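Local coordinates for ubiquitin-conjugating enzyme E2-21 kDa (Pichia angusta, PDB 5NL8), which probably catalyses ubiquitin transfer as a peroxisomal E2 enzyme, accepting ubiquitin from E1 as a cysteine thioester and passing it on to other proteins in peroxisome biogenesis, at residues A[111-114]-A[119-122]; A[78-83]-A[140-145]. All blocks are in the same frame, centred on the assembly; numbering follows the deposited sequence.

Interaction 1 (A[111-114]-A[119-122]); sequences PNVN and EICL
Val113 and Ile120 face each other as a non-hydrogen-bonded antiparallel pair, their CA atoms 4.7 Å apart, and form a single bridge between two otherwise irregular loop segments. A backbone bond closes the pair at each end. Asn114 N donates to Glu119 O at 2.9 Å, with the nitrogen lying in the carbonyl plane. At the other end Cys121 N reaches Asn112 O over a longer 3.3 Å, tilted 21° from that carbonyl's plane yet nearly straight at the hydrogen (162°). Glu119 O is further approached by Val113 CA, 3.4 Å away, in a CA-H...O contact.

The buried side is apolar. With Val113 CG2 and Ile120 CG1 both set anti to their own carbonyl carbons, these two branches meet at 4.3 Å. Beyond them the pair rests on Phe82, and Ile120 also meets Ile142 of helix 135-147.

His110, Pro111 and Asn112 make up the HPN motif of ubiquitin-conjugating enzymes, which the bridge ties to the segment carrying Cys121, the predicted thioester-forming residue. The polar partners of the Asn112 amide lie outside the bridge: ND2 donates to the backbone carbonyls of Ser153 and Glu150, which should fix the rotation of the amide. Cys121 SG, anti to its backbone N (chi1 -162°), stands 5.8 Å from Asn112 ND2; the side chains do not meet, and the bond joining the two residues is the one from Cys121 N to Asn112 O.

Toward solvent the side-chain packing becomes looser. The side chains of Asn114 and Glu119 meet only at CB, 4.2 Å apart, while the extended Glu119 chain carries its carboxylate outward. Asn114 OD1 accepts the backbone N-H groups of Lys116 and Thr117, the first of these bonds making an Asx turn.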
ATOM      1  N   PRO A 111       6.159   6.391  -9.195  1.00 28.42           N
ATOM      2  CA  PRO A 111       5.649   6.760 -10.519  1.00 34.52           C
ATOM      3  C   PRO A 111       4.127   6.654 -10.670  1.00 34.00           C
ATOM      4  O   PRO A 111       3.544   7.472 -11.384  1.00 32.77           O
ATOM      5  CB  PRO A 111       6.353   5.765 -11.440  1.00 31.88           C
ATOM      6  CG  PRO A 111       7.669   5.538 -10.771  1.00 28.72           C
ATOM      7  CD  PRO A 111       7.376   5.564  -9.289  1.00 36.82           C
ATOM      8  N   ASN A 112       3.496   5.689 -10.006  1.00 25.60           N
ATOM      9  CA  ASN A 112       2.058   5.473 -10.170  1.00 34.14           C
ATOM     10  C   ASN A 112       1.220   5.939  -8.974  1.00 36.48           C
ATOM     11  O   ASN A 112       0.092   5.483  -8.782  1.00 34.15           O
ATOM     12  CB  ASN A 112       1.778   3.990 -10.436  1.00 33.41           C
ATOM     13  CG  ASN A 112       2.542   3.454 -11.635  1.00 38.73           C
ATOM     14  OD1 ASN A 112       3.479   2.669 -11.486  1.00 39.29           O
ATOM     15  ND2 ASN A 112       2.136   3.864 -12.830  1.00 39.50           N
ATOM     16  N   VAL A 113       1.772   6.845  -8.173  1.00 33.51           N
ATOM     17  CA  VAL A 113       1.079   7.346  -6.988  1.00 31.85           C
ATOM     18  C   VAL A 113       1.071   8.875  -6.921  1.00 38.10           C
ATOM     19  O   VAL A 113       2.106   9.517  -7.099  1.00 43.23           O
ATOM     20  CB  VAL A 113       1.722   6.793  -5.687  1.00 42.84           C
ATOM     21  CG1 VAL A 113       1.084   7.419  -4.453  1.00 30.77           C
ATOM     22  CG2 VAL A 113       1.611   5.276  -5.633  1.00 31.58           C
ATOM     23  N   ASN A 114      -0.104   9.448  -6.671  1.00 32.99           N
ATOM     24  CA  ASN A 114      -0.240  10.880  -6.414  1.00 38.29           C
ATOM     25  C   ASN A 114       0.443  11.249  -5.100  1.00 35.05           C
ATOM     26  O   ASN A 114       0.007  10.826  -4.030  1.00 28.64           O
ATOM     27  CB  ASN A 114      -1.722  11.276  -6.386  1.00 33.13           C
ATOM     28  CG  ASN A 114      -1.938  12.786  -6.328  1.00 42.40           C
ATOM     29  OD1 ASN A 114      -1.351  13.485  -5.504  1.00 38.96           O
ATOM     30  ND2 ASN A 114      -2.794  13.290  -7.209  1.00 41.60           N
ATOM     31  N   GLU A 119      -3.280   8.653  -3.925  1.00 28.39           N
ATOM     32  CA  GLU A 119      -4.074   7.856  -4.849  1.00 33.56           C
ATOM     33  C   GLU A 119      -3.203   7.024  -5.784  1.00 36.09           C
ATOM     34  O   GLU A 119      -2.213   7.511  -6.339  1.00 32.44           O
ATOM     35  CB  GLU A 119      -5.007   8.749  -5.672  1.00 41.09           C
ATOM     36  CG  GLU A 119      -5.875   7.984  -6.663  1.00 64.40           C
ATOM     37  CD  GLU A 119      -6.806   8.885  -7.454  1.00 85.51           C
ATOM     38  OE1 GLU A 119      -6.723  10.120  -7.289  1.00 91.60           O
ATOM     39  OE2 GLU A 119      -7.620   8.354  -8.239  1.00 84.92           O
ATOM     40  N   ILE A 120      -3.576   5.758  -5.934  1.00 38.12           N
ATOM     41  CA  ILE A 120      -2.947   4.865  -6.896  1.00 35.81           C
ATOM     42  C   ILE A 120      -3.761   4.885  -8.184  1.00 41.67           C
ATOM     43  O   ILE A 120      -4.993   4.860  -8.142  1.00 55.67           O
ATOM     44  CB  ILE A 120      -2.852   3.425  -6.356  1.00 31.57           C
ATOM     45  CG1 ILE A 120      -2.216   3.419  -4.965  1.00 29.66           C
ATOM     46  CG2 ILE A 120      -2.075   2.529  -7.315  1.00 32.49           C
ATOM     47  CD1 ILE A 120      -2.224   2.060  -4.298  1.00 27.06           C
ATOM     48  N   CYS A 121      -3.076   4.942  -9.321  1.00 45.76           N
ATOM     49  CA  CYS A 121      -3.744   5.019 -10.616  1.00 52.64           C
ATOM     50  C   CYS A 121      -4.697   3.841 -10.830  1.00 53.43           C
ATOM     51  O   CYS A 121      -4.323   2.681 -10.636  1.00 45.98           O
ATOM     52  CB  CYS A 121      -2.710   5.080 -11.746  1.00 45.24           C
ATOM     53  SG  CYS A 121      -3.359   5.671 -13.327  1.00 63.17           S
ATOM     54  N   LEU A 122      -5.927   4.155 -11.228  1.00 58.13           N
ATOM     55  CA  LEU A 122      -6.978   3.159 -11.429  1.00 59.37           C
ATOM     56  C   LEU A 122      -6.615   2.121 -12.492  1.00 65.18           C
ATOM     57  O   LEU A 122      -7.132   0.997 -12.479  1.00 73.66           O
ATOM     58  CB  LEU A 122      -8.289   3.855 -11.808  1.00 61.63           C
ATOM     59  CG  LEU A 122      -8.889   4.788 -10.753  1.00 68.63           C
ATOM     60  CD1 LEU A 122      -9.837   5.791 -11.391  1.00 69.98           C
ATOM     61  CD2 LEU A 122      -9.603   3.990  -9.672  1.00 67.76           C
TER

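Interaction 2 (A[78-83]-A[140-145]); sequences PKIKFV and VAIVVL
In the UBC fold a four-stranded antiparallel meander packs against a central helix, and here its last strand, 79-82, meets that helix, 135-147. The interface is wholly apolar and rests on one helix residue, Ile142, which points at the strand and lies between Ile80, which points toward the helix, and Phe82, whose ring reaches it with its far carbon; Lys81, between the two strand residues, points away from the helix.

The two branches of Ile142 divide the work. Ile142 CD1 lies 3.7 Å from Ile80 CG2. The modelled separation of Ile80 CD1 and Ile142 CD1, 3.4 Å, is tighter than normal van der Waals contact, and the Ile142 chi2 of 137° is off a staggered position, so the exact placing of this methyl is doubtful. Ile142 also packs on Ile50 of strand 45-51, and Leu125 of helix 122-126 covers Ile80.

The Phe82 side chain slides past that of Ile142 in the opposite direction, and only the far carbon of its ring touches: CZ of Phe82 lies 4.0 Å from CG2 of Ile142.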
ATOM      1  N   PRO A  78     -11.564  -2.808  -5.953  1.00 43.42           N
ATOM      2  CA  PRO A  78     -11.503  -1.809  -4.880  1.00 43.92           C
ATOM      3  C   PRO A  78     -10.704  -0.587  -5.309  1.00 46.10           C
ATOM      4  O   PRO A  78      -9.801  -0.717  -6.136  1.00 44.38           O
ATOM      5  CB  PRO A  78     -10.787  -2.545  -3.742  1.00 43.78           C
ATOM      6  CG  PRO A  78     -10.864  -4.001  -4.095  1.00 41.61           C
ATOM      7  CD  PRO A  78     -10.880  -4.059  -5.584  1.00 37.34           C
ATOM      8  N   LYS A  79     -11.035   0.578  -4.764  1.00 43.01           N
ATOM      9  CA  LYS A  79     -10.207   1.762  -4.952  1.00 41.11           C
ATOM     10  C   LYS A  79      -9.239   1.847  -3.783  1.00 46.96           C
ATOM     11  O   LYS A  79      -9.642   1.736  -2.629  1.00 35.11           O
ATOM     12  CB  LYS A  79     -11.058   3.031  -5.052  1.00 45.99           C
ATOM     13  CG  LYS A  79     -11.833   3.157  -6.355  1.00 67.59           C
ATOM     14  CD  LYS A  79     -12.630   4.452  -6.403  1.00 77.81           C
ATOM     15  CE  LYS A  79     -13.582   4.472  -7.590  1.00 85.16           C
ATOM     16  NZ  LYS A  79     -14.639   5.511  -7.436  1.00 90.71           N
ATOM     17  N   ILE A  80      -7.957   2.022  -4.074  1.00 32.83           N
ATOM     18  CA  ILE A  80      -6.951   1.939  -3.026  1.00 34.93           C
ATOM     19  C   ILE A  80      -6.018   3.140  -3.056  1.00 33.70           C
ATOM     20  O   ILE A  80      -5.630   3.606  -4.128  1.00 43.25           O
ATOM     21  CB  ILE A  80      -6.147   0.625  -3.152  1.00 35.51           C
ATOM     22  CG1 ILE A  80      -7.102  -0.568  -3.068  1.00 40.61           C
ATOM     23  CG2 ILE A  80      -5.074   0.535  -2.083  1.00 29.01           C
ATOM     24  CD1 ILE A  80      -6.443  -1.919  -3.142  1.00 48.15           C
ATOM     25  N   LYS A  81      -5.678   3.655  -1.878  1.00 33.41           N
ATOM     26  CA  LYS A  81      -4.733   4.760  -1.793  1.00 28.00           C
ATOM     27  C   LYS A  81      -3.753   4.576  -0.639  1.00 31.96           C
ATOM     28  O   LYS A  81      -4.069   3.928   0.356  1.00 29.75           O
ATOM     29  CB  LYS A  81      -5.471   6.097  -1.636  1.00 24.85           C
ATOM     30  CG  LYS A  81      -6.100   6.313  -0.261  1.00 27.29           C
ATOM     31  CD  LYS A  81      -6.667   7.723  -0.113  1.00 42.17           C
ATOM     32  CE  LYS A  81      -7.189   7.964   1.299  1.00 49.25           C
ATOM     33  NZ  LYS A  81      -7.806   9.311   1.456  1.00 47.40           N
ATOM     34  N   PHE A  82      -2.558   5.145  -0.785  1.00 24.72           N
ATOM     35  CA  PHE A  82      -1.607   5.223   0.318  1.00 31.47           C
ATOM     36  C   PHE A  82      -2.012   6.319   1.299  1.00 27.16           C
ATOM     37  O   PHE A  82      -2.528   7.364   0.898  1.00 24.11           O
ATOM     38  CB  PHE A  82      -0.189   5.488  -0.196  1.00 23.04           C
ATOM     39  CG  PHE A  82       0.471   4.285  -0.797  1.00 30.78           C
ATOM     40  CD1 PHE A  82       0.282   3.967  -2.134  1.00 28.53           C
ATOM     41  CD2 PHE A  82       1.281   3.468  -0.026  1.00 27.36           C
ATOM     42  CE1 PHE A  82       0.888   2.852  -2.688  1.00 33.85           C
ATOM     43  CE2 PHE A  82       1.886   2.350  -0.574  1.00 29.54           C
ATOM     44  CZ  PHE A  82       1.691   2.042  -1.907  1.00 25.39           C
ATOM     45  N   VAL A  83      -1.777   6.075   2.582  1.00 39.25           N
ATOM     46  CA  VAL A  83      -2.011   7.086   3.608  1.00 27.73           C
ATOM     47  C   VAL A  83      -0.841   8.068   3.649  1.00 28.97           C
ATOM     48  O   VAL A  83       0.262   7.720   4.067  1.00 27.80           O
ATOM     49  CB  VAL A  83      -2.200   6.455   4.998  1.00 27.09           C
ATOM     50  CG1 VAL A  83      -2.330   7.539   6.061  1.00 27.46           C
ATOM     51  CG2 VAL A  83      -3.417   5.533   5.007  1.00 28.14           C
ATOM     52  N   VAL A 140      -1.396  -7.918  -2.535  1.00 30.71           N
ATOM     53  CA  VAL A 140      -0.225  -8.512  -3.172  1.00 29.43           C
ATOM     54  C   VAL A 140       0.129  -7.768  -4.461  1.00 35.19           C
ATOM     55  O   VAL A 140       1.298  -7.497  -4.728  1.00 42.40           O
ATOM     56  CB  VAL A 140      -0.455 -10.009  -3.473  1.00 31.89           C
ATOM     57  CG1 VAL A 140       0.646 -10.559  -4.365  1.00 42.89           C
ATOM     58  CG2 VAL A 140      -0.544 -10.802  -2.175  1.00 30.69           C
ATOM     59  N   ALA A 141      -0.893  -7.413  -5.236  1.00 38.78           N
ATOM     60  CA  ALA A 141      -0.710  -6.660  -6.473  1.00 34.64           C
ATOM     61  C   ALA A 141      -0.040  -5.310  -6.225  1.00 37.58           C
ATOM     62  O   ALA A 141       0.789  -4.866  -7.019  1.00 39.01           O
ATOM     63  CB  ALA A 141      -2.042  -6.458  -7.169  1.00 36.18           C
ATOM     64  N   ILE A 142      -0.403  -4.651  -5.130  1.00 32.80           N
ATOM     65  CA  ILE A 142       0.214  -3.357  -4.821  1.00 34.90           C
ATOM     66  C   ILE A 142       1.670  -3.508  -4.367  1.00 36.11           C
ATOM     67  O   ILE A 142       2.549  -2.712  -4.757  1.00 37.18           O
ATOM     68  CB  ILE A 142      -0.592  -2.605  -3.755  1.00 32.07           C
ATOM     69  CG1 ILE A 142      -1.809  -1.958  -4.405  1.00 35.66           C
ATOM     70  CG2 ILE A 142       0.248  -1.531  -3.082  1.00 34.99           C
ATOM     71  CD1 ILE A 142      -3.044  -2.107  -3.593  1.00 54.29           C
ATOM     72  N   VAL A 143       1.930  -4.532  -3.555  1.00 29.16           N
ATOM     73  CA  VAL A 143       3.306  -4.837  -3.167  1.00 33.55           C
ATOM     74  C   VAL A 143       4.158  -5.114  -4.414  1.00 33.34           C
ATOM     75  O   VAL A 143       5.306  -4.679  -4.505  1.00 39.06           O
ATOM     76  CB  VAL A 143       3.378  -6.042  -2.204  1.00 35.90           C
ATOM     77  CG1 VAL A 143       4.825  -6.404  -1.908  1.00 37.97           C
ATOM     78  CG2 VAL A 143       2.632  -5.734  -0.917  1.00 35.00           C
ATOM     79  N   VAL A 144       3.580  -5.826  -5.377  1.00 39.55           N
ATOM     80  CA  VAL A 144       4.231  -6.057  -6.661  1.00 37.93           C
ATOM     81  C   VAL A 144       4.504  -4.731  -7.366  1.00 43.30           C
ATOM     82  O   VAL A 144       5.601  -4.504  -7.881  1.00 46.00           O
ATOM     83  CB  VAL A 144       3.373  -6.951  -7.583  1.00 44.05           C
ATOM     84  CG1 VAL A 144       3.933  -6.952  -9.006  1.00 42.12           C
ATOM     85  CG2 VAL A 144       3.284  -8.369  -7.030  1.00 39.38           C
ATOM     86  N   LEU A 145       3.498  -3.858  -7.377  1.00 40.24           N
ATOM     87  CA  LEU A 145       3.607  -2.553  -8.021  1.00 43.79           C
ATOM     88  C   LEU A 145       4.777  -1.745  -7.473  1.00 39.19           C
ATOM     89  O   LEU A 145       5.435  -1.011  -8.217  1.00 36.51           O
ATOM     90  CB  LEU A 145       2.310  -1.759  -7.853  1.00 38.84           C
ATOM     91  CG  LEU A 145       2.316  -0.354  -8.460  1.00 35.11           C
ATOM     92  CD1 LEU A 145       2.509  -0.426  -9.972  1.00 30.49           C
ATOM     93  CD2 LEU A 145       1.039   0.393  -8.112  1.00 30.28           C
TER

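Overall arrangement
Interaction 1 is nested in the chain loop closed by interaction 2, and their centres are 9 Å apart. Ile120 is the main go-between: its CG1 lies 3.5 Å from Ile80 O, its CD1 is 3.6 Å from Phe82 CE1, and its CG2 reaches Leu145 CD2 at 3.9 Å. The bridged loop thus rests directly on the strand-helix layer. Asn112 adds a second point of touch, with OD1 3.6 Å from Leu145 CD1, while His110 NE2 hydrogen-bonds Leu145 O. Cys121, the predicted active-site residue, belongs to interaction 1; the Phe82 side chain of interaction 2 comes no nearer to it than about 10 Å between nearest side-chain atoms.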